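PDB 5G0A: transaminase from Bacillus megaterium, which transfers amino groups between amines and carbonyl compounds with S-selectivity, using pyridoxal-5'-phosphate as cofactor. Local coordinates for residues B[37-45]-B[57-67]; B[373-381]-B[390-398]. One frame throughout, in Å; residues are numbered along the deposited sequence.

Interaction 1. Residues B[37-45]-B[57-67]; sequences ESTEGDYLI and NQLYCVNLGQK
Gln66 lies against the short hairpin of strands 38-40 and 43-45, whose type II' turn from Glu40 to Tyr43 brings Gly41 to a single antiparallel bridge with it. Both backbone bonds of this hydrogen-bonded pair are made: Gln66 N reaches Gly41 O at 2.9 Å, in the carbonyl plane and on a lone pair, and Gly41 N returns a bond to Gln66 O. Gly41 has a positive phi of 59°, which favours glycine at this place in the turn.

The side chain of Gln66 can be followed outward from there. Its CB and CG pass beside Gly41 O, and CB also sits 3.4 Å from Thr39 OG1. With chi2 at -84° the chain then bends, laying CD against Thr39 CB and carrying the amide across the threonine at about a right angle. OE1 accepts from Thr39 OG1 at 2.8 Å, the hydroxyl standing above the amide carbonyl plane, 52° out of it; Phe84 N of the second subunit is another donor to OE1. NE2 ends 4.0 Å from Leu44 CD2. A leucine here would probably leave the Thr39 hydroxyl and that neighbouring backbone N-H without their shared acceptor at the subunit interface.

Leu44 has a second amide nearby, since Gln58 NE2 comes within 3.5 Å of Leu44 CD1, while Gln58 OE1 accepts from Trp86 N of the second subunit. Farther along, one water donates to Asp42 OD1 and accepts from Asn57 ND2, joining two side chains not hydrogen-bonded to each other directly; Ser446 also bonds to that aspartate oxygen, and Arg277 NH2 to Asn57 OD1. Lys67, bent at chi3, curls its CD and CE past Thr39 O and gives it a hydrogen bond from NZ at 2.8 Å.

Interaction 2. Residues B[373-381]-B[390-398]; sequences EKHKSIGNF and VDIVNAKTK
A beta hairpin, formed by strands 378-384 and 387-392, brings these segments together, and its open end is fastened mainly through backbone atoms. Ser377 O accepts from Val393 N at 2.8 Å and also receives a CA-H...O contact from Ile392. Next along, Gly379 N donates to Asp391 O, and Asp391 N donates to Asn380 O. Asn380 N is buried here with no partner in the model.

In the antiparallel three-stranded sheet to which the hairpin belongs, strand 440-443 flanks strand 387-392 on its other edge. Ile378, Phe381, Val390 and Ile392 share one face of this sheet. There the two methyls of Val390 divide their work: CG1, anti to the backbone N (chi1 -178°), meets Ile378 CG2 at 3.8 Å, whereas CG2 meets Phe381 CB at 4.1 Å. The phenylalanine ring continues onto helix 353-374. Asn380 and Asp391 occupy the other face side by side and point the same way, their amide and carboxylate planes 43° apart; Asp391 OD2 touches Asn380 CB at 3.6 Å.

Beyond the strands, the loop from Asn394 begins with an Asx turn, Lys396 N donating to Asn394 OD1, and then folds back over the type I turn from His375 to Ile378. Ala395 CB rests on Lys376 CB at 3.8 Å. Lys398 bends at chi2 (-76°) and stretches out beyond it, running CE past Lys376 CB, so that NZ donates a hydrogen bond to Lys376 O at 2.8 Å, a little tilted from the carbonyl plane.

Overall arrangement
Interactions 1 and 2 follow one another along one class-III aminotransferase chain, yet they lie in different surroundings. Their centres lie 29 Å apart and their nearest atoms about 10 Å apart, without touching. Interaction 1 sits on the subunit interface and toward the cofactor: the side chain of Gln58 is about 11 Å from a bound pyridoxal-5'-phosphate, and Cys61 touches Lys298, a residue of the cofactor pocket. Interaction 2 meets no other chain of the assembly and lies farther out, its centre about 24 Å from the centre of the chain, against about 16 Å for the centre of interaction 1. Helix 451-468 approaches both, through Asp453 to Tyr43 and through Leu465 to Ile378.

Interaction 1. Residues B[37-45]-B[57-67]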
ATOM      1  N   GLU B  37      12.506  22.278  36.944  1.00 26.39           N
ATOM      2  CA  GLU B  37      13.026  23.655  36.807  1.00 26.72           C
ATOM      3  C   GLU B  37      14.427  23.748  36.203  1.00 25.85           C
ATOM      4  O   GLU B  37      14.757  24.722  35.532  1.00 26.89           O
ATOM      5  CB  GLU B  37      12.963  24.377  38.183  1.00 27.42           C
ATOM      6  CG  GLU B  37      13.507  25.822  38.202  1.00 29.79           C
ATOM      7  CD  GLU B  37      15.014  25.910  38.377  1.00 30.18           C
ATOM      8  OE1 GLU B  37      15.614  25.049  39.049  1.00 31.16           O
ATOM      9  OE2 GLU B  37      15.632  26.867  37.838  1.00 31.09           O
ATOM     10  N   SER B  38      15.267  22.758  36.467  1.00 25.09           N
ATOM     11  CA  SER B  38      16.637  22.763  35.962  1.00 25.70           C
ATOM     12  C   SER B  38      17.195  21.363  36.098  1.00 26.55           C
ATOM     13  O   SER B  38      16.572  20.494  36.720  1.00 27.81           O
ATOM     14  CB  SER B  38      17.529  23.813  36.677  1.00 27.47           C
ATOM     15  OG  SER B  38      17.618  23.533  38.072  1.00 27.64           O
ATOM     16  N   THR B  39      18.351  21.137  35.486  1.00 25.57           N
ATOM     17  CA  THR B  39      19.021  19.851  35.599  1.00 26.17           C
ATOM     18  C   THR B  39      20.506  20.067  35.802  1.00 26.40           C
ATOM     19  O   THR B  39      21.036  21.155  35.540  1.00 26.79           O
ATOM     20  CB  THR B  39      18.835  19.029  34.310  1.00 24.86           C
ATOM     21  OG1 THR B  39      19.463  19.732  33.230  1.00 25.67           O
ATOM     22  CG2 THR B  39      17.356  18.831  34.002  1.00 25.27           C
ATOM     23  N   GLU B  40      21.182  19.010  36.242  1.00 26.37           N
ATOM     24  CA  GLU B  40      22.613  19.071  36.465  1.00 29.20           C
ATOM     25  C   GLU B  40      23.164  17.671  36.644  1.00 26.61           C
ATOM     26  O   GLU B  40      22.726  16.953  37.527  1.00 27.69           O
ATOM     27  CB  GLU B  40      22.904  19.928  37.720  1.00 35.29           C
ATOM     28  CG  GLU B  40      24.377  19.974  38.110  1.00 44.70           C
ATOM     29  CD  GLU B  40      24.605  20.527  39.511  1.00 52.02           C
ATOM     30  OE1 GLU B  40      24.455  19.762  40.486  1.00 54.30           O
ATOM     31  OE2 GLU B  40      24.947  21.725  39.633  1.00 53.39           O
ATOM     32  N   GLY B  41      24.133  17.303  35.812  1.00 26.48           N
ATOM     33  CA  GLY B  41      24.761  15.987  35.881  1.00 28.03           C
ATOM     34  C   GLY B  41      23.743  14.873  35.708  1.00 28.56           C
ATOM     35  O   GLY B  41      23.126  14.757  34.659  1.00 27.60           O
ATOM     36  N   ASP B  42      23.534  14.074  36.752  1.00 27.97           N
ATOM     37  CA  ASP B  42      22.516  13.017  36.704  1.00 26.87           C
ATOM     38  C   ASP B  42      21.223  13.355  37.437  1.00 27.03           C
ATOM     39  O   ASP B  42      20.381  12.492  37.678  1.00 27.39           O
ATOM     40  CB  ASP B  42      23.110  11.683  37.178  1.00 27.65           C
ATOM     41  CG  ASP B  42      24.033  11.102  36.160  1.00 29.69           C
ATOM     42  OD1 ASP B  42      23.544  10.622  35.109  1.00 28.34           O
ATOM     43  OD2 ASP B  42      25.256  11.167  36.377  1.00 31.21           O
ATOM     44  N   TYR B  43      21.051  14.638  37.742  1.00 27.31           N
ATOM     45  CA  TYR B  43      19.930  15.092  38.551  1.00 26.69           C
ATOM     46  C   TYR B  43      18.939  16.030  37.843  1.00 26.75           C
ATOM     47  O   TYR B  43      19.334  16.886  37.056  1.00 30.39           O
ATOM     48  CB  TYR B  43      20.459  15.748  39.840  1.00 27.13           C
ATOM     49  CG  TYR B  43      20.928  14.713  40.834  1.00 28.45           C
ATOM     50  CD1 TYR B  43      22.233  14.216  40.801  1.00 29.00           C
ATOM     51  CD2 TYR B  43      20.054  14.223  41.797  1.00 28.85           C
ATOM     52  CE1 TYR B  43      22.650  13.250  41.709  1.00 29.87           C
ATOM     53  CE2 TYR B  43      20.465  13.260  42.706  1.00 30.51           C
ATOM     54  CZ  TYR B  43      21.759  12.787  42.662  1.00 30.95           C
ATOM     55  OH  TYR B  43      22.136  11.806  43.580  1.00 34.69           O
ATOM     56  N   LEU B  44      17.658  15.822  38.135  1.00 27.46           N
ATOM     57  CA  LEU B  44      16.587  16.751  37.789  1.00 28.34           C
ATOM     58  C   LEU B  44      16.218  17.518  39.062  1.00 29.67           C
ATOM     59  O   LEU B  44      16.158  16.936  40.144  1.00 30.41           O
ATOM     60  CB  LEU B  44      15.354  15.989  37.295  1.00 28.17           C
ATOM     61  CG  LEU B  44      15.655  14.825  36.322  1.00 27.95           C
ATOM     62  CD1 LEU B  44      14.363  14.122  35.916  1.00 28.06           C
ATOM     63  CD2 LEU B  44      16.475  15.262  35.102  1.00 28.04           C
ATOM     64  N   ILE B  45      15.961  18.812  38.914  1.00 27.81           N
ATOM     65  CA  ILE B  45      15.656  19.660  40.063  1.00 28.41           C
ATOM     66  C   ILE B  45      14.257  20.216  39.838  1.00 28.23           C
ATOM     67  O   ILE B  45      13.986  20.847  38.830  1.00 25.70           O
ATOM     68  CB  ILE B  45      16.702  20.786  40.260  1.00 30.22           C
ATOM     69  CG1 ILE B  45      18.094  20.211  40.572  1.00 32.27           C
ATOM     70  CG2 ILE B  45      16.302  21.724  41.405  1.00 32.18           C
ATOM     71  CD1 ILE B  45      18.980  19.980  39.371  1.00 34.77           C
ATOM     72  N   ASN B  57      18.245   8.442  32.371  1.00 27.11           N
ATOM     73  CA  ASN B  57      19.000   9.435  31.565  1.00 25.37           C
ATOM     74  C   ASN B  57      18.014  10.035  30.536  1.00 26.23           C
ATOM     75  O   ASN B  57      18.326  10.167  29.347  1.00 25.53           O
ATOM     76  CB  ASN B  57      20.232   8.773  30.898  1.00 28.10           C
ATOM     77  CG  ASN B  57      21.305   9.766  30.477  1.00 27.79           C
ATOM     78  OD1 ASN B  57      21.841   9.669  29.378  1.00 26.16           O
ATOM     79  ND2 ASN B  57      21.659  10.709  31.370  1.00 27.35           N
ATOM     80  N   GLN B  58      16.837  10.404  31.038  1.00 24.24           N
ATOM     81  CA  GLN B  58      15.643  10.801  30.233  1.00 25.37           C
ATOM     82  C   GLN B  58      15.171   9.675  29.313  1.00 25.73           C
ATOM     83  O   GLN B  58      14.338   8.874  29.712  1.00 25.79           O
ATOM     84  CB  GLN B  58      15.869  12.118  29.467  1.00 23.60           C
ATOM     85  CG  GLN B  58      16.021  13.294  30.447  1.00 24.04           C
ATOM     86  CD  GLN B  58      14.740  13.489  31.233  1.00 24.21           C
ATOM     87  OE1 GLN B  58      13.718  13.846  30.678  1.00 25.44           O
ATOM     88  NE2 GLN B  58      14.794  13.242  32.547  1.00 25.50           N
ATOM     89  N   LEU B  59      15.707   9.635  28.095  1.00 24.92           N
ATOM     90  CA  LEU B  59      15.412   8.561  27.145  1.00 23.96           C
ATOM     91  C   LEU B  59      16.730   7.961  26.691  1.00 24.59           C
ATOM     92  O   LEU B  59      16.952   7.772  25.493  1.00 26.09           O
ATOM     93  CB  LEU B  59      14.579   9.103  25.957  1.00 25.45           C
ATOM     94  CG  LEU B  59      13.190   9.639  26.359  1.00 26.19           C
ATOM     95  CD1 LEU B  59      12.535  10.386  25.192  1.00 27.60           C
ATOM     96  CD2 LEU B  59      12.274   8.522  26.853  1.00 28.31           C
ATOM     97  N   TYR B  60      17.609   7.664  27.657  1.00 25.06           N
ATOM     98  CA  TYR B  60      18.932   7.101  27.374  1.00 24.20           C
ATOM     99  C   TYR B  60      19.659   7.992  26.399  1.00 24.27           C
ATOM    100  O   TYR B  60      20.264   7.516  25.451  1.00 25.48           O
ATOM    101  CB  TYR B  60      18.793   5.654  26.845  1.00 26.25           C
ATOM    102  CG  TYR B  60      17.798   4.900  27.692  1.00 27.29           C
ATOM    103  CD1 TYR B  60      18.187   4.359  28.908  1.00 30.90           C
ATOM    104  CD2 TYR B  60      16.450   4.821  27.330  1.00 29.26           C
ATOM    105  CE1 TYR B  60      17.269   3.722  29.736  1.00 31.87           C
ATOM    106  CE2 TYR B  60      15.522   4.185  28.150  1.00 29.36           C
ATOM    107  CZ  TYR B  60      15.939   3.645  29.346  1.00 32.31           C
ATOM    108  OH  TYR B  60      15.047   3.000  30.166  1.00 31.49           O
ATOM    109  N   CYS B  61      19.615   9.303  26.654  1.00 23.68           N
ATOM    110  CA  CYS B  61      19.955  10.269  25.608  1.00 24.79           C
ATOM    111  C   CYS B  61      20.747  11.493  26.063  1.00 24.36           C
ATOM    112  O   CYS B  61      21.093  12.349  25.245  1.00 24.99           O
ATOM    113  CB  CYS B  61      18.682  10.719  24.855  1.00 24.14           C
ATOM    114  SG  CYS B  61      17.452  11.564  25.884  1.00 25.23           S
ATOM    115  N   VAL B  62      21.055  11.574  27.345  1.00 25.47           N
ATOM    116  CA  VAL B  62      21.826  12.716  27.820  1.00 26.02           C
ATOM    117  C   VAL B  62      23.219  12.205  28.213  1.00 27.16           C
ATOM    118  O   VAL B  62      23.661  12.342  29.383  1.00 27.57           O
ATOM    119  CB  VAL B  62      21.079  13.424  28.978  1.00 24.63           C
ATOM    120  CG1 VAL B  62      21.696  14.789  29.269  1.00 25.22           C
ATOM    121  CG2 VAL B  62      19.593  13.605  28.639  1.00 25.32           C
ATOM    122  N   ASN B  63      23.895  11.604  27.231  1.00 24.14           N
ATOM    123  CA  ASN B  63      25.133  10.822  27.453  1.00 24.77           C
ATOM    124  C   ASN B  63      26.230  11.585  28.210  1.00 25.22           C
ATOM    125  O   ASN B  63      26.848  11.055  29.143  1.00 26.89           O
ATOM    126  CB  ASN B  63      25.671  10.313  26.108  1.00 23.76           C
ATOM    127  CG  ASN B  63      24.677   9.385  25.406  1.00 25.14           C
ATOM    128  OD1 ASN B  63      23.454   9.548  25.543  1.00 24.69           O
ATOM    129  ND2 ASN B  63      25.195   8.410  24.654  1.00 25.08           N
ATOM    130  N   LEU B  64      26.438  12.835  27.823  1.00 26.05           N
ATOM    131  CA  LEU B  64      27.502  13.654  28.416  1.00 25.05           C
ATOM    132  C   LEU B  64      27.206  14.118  29.845  1.00 27.09           C
ATOM    133  O   LEU B  64      28.099  14.652  30.523  1.00 29.57           O
ATOM    134  CB  LEU B  64      27.757  14.874  27.532  1.00 25.22           C
ATOM    135  CG  LEU B  64      29.180  15.451  27.554  1.00 25.87           C
ATOM    136  CD1 LEU B  64      30.120  14.563  26.729  1.00 27.54           C
ATOM    137  CD2 LEU B  64      29.133  16.852  26.983  1.00 24.27           C
ATOM    138  N   GLY B  65      25.974  13.911  30.301  1.00 24.96           N
ATOM    139  CA  GLY B  65      25.467  14.560  31.514  1.00 26.26           C
ATOM    140  C   GLY B  65      24.627  15.796  31.219  1.00 25.44           C
ATOM    141  O   GLY B  65      24.790  16.462  30.198  1.00 26.73           O
ATOM    142  N   GLN B  66      23.722  16.104  32.141  1.00 26.16           N
ATOM    143  CA  GLN B  66      22.835  17.240  31.998  1.00 26.39           C
ATOM    144  C   GLN B  66      23.588  18.535  32.165  1.00 28.17           C
ATOM    145  O   GLN B  66      24.349  18.689  33.135  1.00 28.20           O
ATOM    146  CB  GLN B  66      21.762  17.197  33.089  1.00 25.49           C
ATOM    147  CG  GLN B  66      20.729  16.081  32.923  1.00 25.87           C
ATOM    148  CD  GLN B  66      19.598  16.460  31.988  1.00 25.89           C
ATOM    149  OE1 GLN B  66      19.557  17.583  31.451  1.00 26.41           O
ATOM    150  NE2 GLN B  66      18.659  15.535  31.804  1.00 26.37           N
ATOM    151  N   LYS B  67      23.347  19.472  31.256  1.00 28.23           N
ATOM    152  CA  LYS B  67      23.838  20.866  31.422  1.00 28.93           C
ATOM    153  C   LYS B  67      25.346  20.904  31.627  1.00 29.47           C
ATOM    154  O   LYS B  67      25.888  21.503  32.585  1.00 28.61           O
ATOM    155  CB  LYS B  67      23.066  21.586  32.551  1.00 28.26           C
ATOM    156  CG  LYS B  67      23.143  23.117  32.497  1.00 28.52           C
ATOM    157  CD  LYS B  67      22.380  23.763  33.651  1.00 30.63           C
ATOM    158  CE  LYS B  67      23.143  23.685  34.969  1.00 33.19           C
ATOM    159  NZ  LYS B  67      22.174  23.686  36.121  1.00 37.68           N
TER
HETATM  160  O   HOH W   1      20.867  10.858  34.202  1.00 30.69           O

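Interaction 2. Residues B[373-381]-B[390-398]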
ATOM      1  N   GLU B 373      22.077 -12.197  43.574  1.00 48.13           N
ATOM      2  CA  GLU B 373      22.345 -13.207  44.606  1.00 52.65           C
ATOM      3  C   GLU B 373      21.423 -13.019  45.815  1.00 54.66           C
ATOM      4  O   GLU B 373      21.175 -13.961  46.567  1.00 57.43           O
ATOM      5  CB  GLU B 373      23.822 -13.171  45.016  1.00 52.76           C
ATOM      6  CG  GLU B 373      24.750 -13.811  43.986  1.00 57.77           C
ATOM      7  CD  GLU B 373      26.169 -13.257  43.995  1.00 60.94           C
ATOM      8  OE1 GLU B 373      26.439 -12.265  44.701  1.00 63.39           O
ATOM      9  OE2 GLU B 373      27.028 -13.818  43.277  1.00 62.57           O
ATOM     10  N   LYS B 374      20.902 -11.802  45.969  1.00 54.59           N
ATOM     11  CA  LYS B 374      20.033 -11.442  47.088  1.00 55.03           C
ATOM     12  C   LYS B 374      18.545 -11.378  46.698  1.00 54.03           C
ATOM     13  O   LYS B 374      17.670 -11.443  47.572  1.00 50.90           O
ATOM     14  CB  LYS B 374      20.524 -10.125  47.723  1.00 57.81           C
ATOM     15  CG  LYS B 374      19.464  -9.251  48.382  1.00 60.21           C
ATOM     16  CD  LYS B 374      20.030  -8.403  49.515  1.00 61.81           C
ATOM     17  CE  LYS B 374      20.935  -7.285  49.022  1.00 65.15           C
ATOM     18  NZ  LYS B 374      21.459  -6.463  50.149  1.00 65.41           N
ATOM     19  N   HIS B 375      18.266 -11.276  45.394  1.00 49.33           N
ATOM     20  CA  HIS B 375      16.901 -11.113  44.897  1.00 48.17           C
ATOM     21  C   HIS B 375      16.530 -12.093  43.796  1.00 48.66           C
ATOM     22  O   HIS B 375      16.962 -11.942  42.653  1.00 46.72           O
ATOM     23  CB  HIS B 375      16.688  -9.691  44.360  1.00 49.21           C
ATOM     24  CG  HIS B 375      16.713  -8.636  45.413  1.00 47.34           C
ATOM     25  ND1 HIS B 375      15.690  -8.473  46.321  1.00 48.20           N
ATOM     26  CD2 HIS B 375      17.625  -7.676  45.692  1.00 47.86           C
ATOM     27  CE1 HIS B 375      15.975  -7.461  47.120  1.00 49.45           C
ATOM     28  NE2 HIS B 375      17.145  -6.963  46.762  1.00 50.03           N
ATOM     29  N   LYS B 376      15.681 -13.061  44.135  1.00 48.60           N
ATOM     30  CA  LYS B 376      15.276 -14.109  43.198  1.00 51.04           C
ATOM     31  C   LYS B 376      14.302 -13.589  42.132  1.00 50.31           C
ATOM     32  O   LYS B 376      14.008 -14.291  41.160  1.00 50.33           O
ATOM     33  CB  LYS B 376      14.713 -15.322  43.954  1.00 53.03           C
ATOM     34  CG  LYS B 376      15.730 -15.937  44.914  1.00 52.98           C
ATOM     35  CD  LYS B 376      15.208 -17.159  45.655  1.00 57.82           C
ATOM     36  CE  LYS B 376      16.281 -17.672  46.606  1.00 57.09           C
ATOM     37  NZ  LYS B 376      15.964 -18.996  47.215  1.00 61.04           N
ATOM     38  N   SER B 377      13.823 -12.356  42.313  1.00 48.95           N
ATOM     39  CA  SER B 377      13.016 -11.665  41.302  1.00 47.52           C
ATOM     40  C   SER B 377      13.849 -11.223  40.095  1.00 45.38           C
ATOM     41  O   SER B 377      13.292 -10.862  39.053  1.00 48.38           O
ATOM     42  CB  SER B 377      12.300 -10.452  41.904  1.00 47.22           C
ATOM     43  OG  SER B 377      13.237  -9.473  42.333  1.00 46.98           O
ATOM     44  N   ILE B 378      15.172 -11.233  40.241  1.00 43.10           N
ATOM     45  CA  ILE B 378      16.067 -11.035  39.096  1.00 42.77           C
ATOM     46  C   ILE B 378      16.341 -12.397  38.462  1.00 44.04           C
ATOM     47  O   ILE B 378      17.060 -13.219  39.034  1.00 44.26           O
ATOM     48  CB  ILE B 378      17.394 -10.328  39.482  1.00 43.18           C
ATOM     49  CG1 ILE B 378      17.114  -8.933  40.062  1.00 43.21           C
ATOM     50  CG2 ILE B 378      18.320 -10.217  38.273  1.00 44.34           C
ATOM     51  CD1 ILE B 378      18.287  -8.309  40.796  1.00 43.64           C
ATOM     52  N   GLY B 379      15.751 -12.632  37.292  1.00 44.08           N
ATOM     53  CA  GLY B 379      15.982 -13.870  36.539  1.00 43.24           C
ATOM     54  C   GLY B 379      17.310 -13.856  35.814  1.00 42.22           C
ATOM     55  O   GLY B 379      18.046 -14.853  35.806  1.00 42.85           O
ATOM     56  N   ASN B 380      17.614 -12.717  35.203  1.00 39.83           N
ATOM     57  CA  ASN B 380      18.876 -12.486  34.500  1.00 40.61           C
ATOM     58  C   ASN B 380      19.117 -10.985  34.310  1.00 39.52           C
ATOM     59  O   ASN B 380      18.219 -10.176  34.533  1.00 39.25           O
ATOM     60  CB  ASN B 380      18.897 -13.192  33.140  1.00 42.59           C
ATOM     61  CG  ASN B 380      20.298 -13.282  32.558  1.00 47.40           C
ATOM     62  OD1 ASN B 380      21.267 -13.478  33.288  1.00 54.02           O
ATOM     63  ND2 ASN B 380      20.413 -13.119  31.245  1.00 50.16           N
ATOM     64  N   PHE B 381      20.343 -10.627  33.937  1.00 39.07           N
ATOM     65  CA  PHE B 381      20.648  -9.258  33.543  1.00 39.14           C
ATOM     66  C   PHE B 381      21.791  -9.306  32.553  1.00 40.02           C
ATOM     67  O   PHE B 381      22.601 -10.247  32.546  1.00 39.32           O
ATOM     68  CB  PHE B 381      20.988  -8.361  34.749  1.00 39.73           C
ATOM     69  CG  PHE B 381      22.325  -8.655  35.373  1.00 39.79           C
ATOM     70  CD1 PHE B 381      23.490  -8.078  34.871  1.00 38.73           C
ATOM     71  CD2 PHE B 381      22.417  -9.521  36.462  1.00 42.16           C
ATOM     72  CE1 PHE B 381      24.724  -8.360  35.443  1.00 40.89           C
ATOM     73  CE2 PHE B 381      23.647  -9.806  37.035  1.00 39.65           C
ATOM     74  CZ  PHE B 381      24.800  -9.232  36.525  1.00 41.08           C
ATOM     75  N   VAL B 390      17.468  -5.797  32.936  1.00 33.53           N
ATOM     76  CA  VAL B 390      17.293  -6.716  34.052  1.00 34.71           C
ATOM     77  C   VAL B 390      15.944  -7.396  33.858  1.00 37.80           C
ATOM     78  O   VAL B 390      14.884  -6.743  33.878  1.00 35.99           O
ATOM     79  CB  VAL B 390      17.316  -6.005  35.430  1.00 35.04           C
ATOM     80  CG1 VAL B 390      17.175  -7.028  36.561  1.00 36.54           C
ATOM     81  CG2 VAL B 390      18.588  -5.181  35.619  1.00 35.29           C
ATOM     82  N   ASP B 391      15.987  -8.712  33.655  1.00 40.98           N
ATOM     83  CA  ASP B 391      14.767  -9.487  33.484  1.00 40.70           C
ATOM     84  C   ASP B 391      14.146  -9.756  34.849  1.00 41.34           C
ATOM     85  O   ASP B 391      14.766 -10.378  35.717  1.00 43.58           O
ATOM     86  CB  ASP B 391      15.040 -10.805  32.744  1.00 42.03           C
ATOM     87  CG  ASP B 391      15.699 -10.601  31.391  1.00 45.54           C
ATOM     88  OD1 ASP B 391      15.303  -9.673  30.656  1.00 48.76           O
ATOM     89  OD2 ASP B 391      16.605 -11.394  31.051  1.00 44.65           O
ATOM     90  N   ILE B 392      12.924  -9.270  35.024  1.00 36.82           N
ATOM     91  CA  ILE B 392      12.195  -9.379  36.278  1.00 41.14           C
ATOM     92  C   ILE B 392      11.241 -10.579  36.178  1.00 41.14           C
ATOM     93  O   ILE B 392      10.516 -10.726  35.198  1.00 40.68           O
ATOM     94  CB  ILE B 392      11.421  -8.074  36.589  1.00 42.53           C
ATOM     95  CG1 ILE B 392      12.372  -6.856  36.646  1.00 43.74           C
ATOM     96  CG2 ILE B 392      10.629  -8.183  37.891  1.00 41.60           C
ATOM     97  CD1 ILE B 392      13.346  -6.827  37.816  1.00 42.80           C
ATOM     98  N   VAL B 393      11.275 -11.444  37.185  1.00 43.47           N
ATOM     99  CA  VAL B 393      10.435 -12.646  37.196  1.00 42.10           C
ATOM    100  C   VAL B 393       9.827 -12.872  38.576  1.00 42.98           C
ATOM    101  O   VAL B 393      10.308 -12.338  39.572  1.00 41.89           O
ATOM    102  CB  VAL B 393      11.233 -13.912  36.817  1.00 42.49           C
ATOM    103  CG1 VAL B 393      11.675 -13.875  35.354  1.00 43.11           C
ATOM    104  CG2 VAL B 393      12.421 -14.104  37.756  1.00 38.08           C
ATOM    105  N   ASN B 394       8.757 -13.663  38.614  1.00 45.38           N
ATOM    106  CA  ASN B 394       8.197 -14.171  39.862  1.00 46.81           C
ATOM    107  C   ASN B 394       9.250 -15.037  40.549  1.00 45.48           C
ATOM    108  O   ASN B 394       9.717 -16.021  39.977  1.00 46.59           O
ATOM    109  CB  ASN B 394       6.918 -14.968  39.560  1.00 51.32           C
ATOM    110  CG  ASN B 394       6.198 -15.449  40.816  1.00 53.75           C
ATOM    111  OD1 ASN B 394       6.819 -15.736  41.836  1.00 53.96           O
ATOM    112  ND2 ASN B 394       4.875 -15.545  40.735  1.00 53.68           N
ATOM    113  N   ALA B 395       9.625 -14.655  41.770  1.00 43.19           N
ATOM    114  CA  ALA B 395      10.740 -15.271  42.504  1.00 47.51           C
ATOM    115  C   ALA B 395      10.602 -16.783  42.740  1.00 47.73           C
ATOM    116  O   ALA B 395      11.605 -17.488  42.897  1.00 47.54           O
ATOM    117  CB  ALA B 395      10.950 -14.555  43.831  1.00 47.89           C
ATOM    118  N   LYS B 396       9.366 -17.268  42.759  1.00 47.12           N
ATOM    119  CA  LYS B 396       9.102 -18.687  43.038  1.00 48.58           C
ATOM    120  C   LYS B 396       9.092 -19.550  41.772  1.00 47.66           C
ATOM    121  O   LYS B 396       9.440 -20.732  41.811  1.00 49.16           O
ATOM    122  CB  LYS B 396       7.786 -18.843  43.806  1.00 47.68           C
ATOM    123  CG  LYS B 396       7.673 -17.950  45.037  1.00 52.41           C
ATOM    124  CD  LYS B 396       6.487 -18.313  45.924  1.00 56.58           C
ATOM    125  CE  LYS B 396       6.936 -19.064  47.172  1.00 62.58           C
ATOM    126  NZ  LYS B 396       5.856 -19.193  48.196  1.00 63.63           N
ATOM    127  N   THR B 397       8.699 -18.950  40.654  1.00 50.33           N
ATOM    128  CA  THR B 397       8.569 -19.657  39.380  1.00 50.35           C
ATOM    129  C   THR B 397       9.718 -19.378  38.411  1.00 50.69           C
ATOM    130  O   THR B 397       9.952 -20.147  37.473  1.00 48.87           O
ATOM    131  CB  THR B 397       7.269 -19.266  38.669  1.00 50.87           C
ATOM    132  OG1 THR B 397       7.323 -17.875  38.333  1.00 54.91           O
ATOM    133  CG2 THR B 397       6.055 -19.523  39.560  1.00 51.70           C
ATOM    134  N   LYS B 398      10.417 -18.265  38.630  1.00 52.00           N
ATOM    135  CA  LYS B 398      11.443 -17.770  37.703  1.00 52.29           C
ATOM    136  C   LYS B 398      10.894 -17.502  36.294  1.00 52.43           C
ATOM    137  O   LYS B 398      11.627 -17.590  35.314  1.00 52.21           O
ATOM    138  CB  LYS B 398      12.663 -18.709  37.665  1.00 56.10           C
ATOM    139  CG  LYS B 398      13.493 -18.702  38.946  1.00 59.16           C
ATOM    140  CD  LYS B 398      14.363 -17.457  39.064  1.00 60.73           C
ATOM    141  CE  LYS B 398      15.045 -17.397  40.423  1.00 62.60           C
ATOM    142  NZ  LYS B 398      15.938 -16.212  40.541  1.00 64.36           N
TER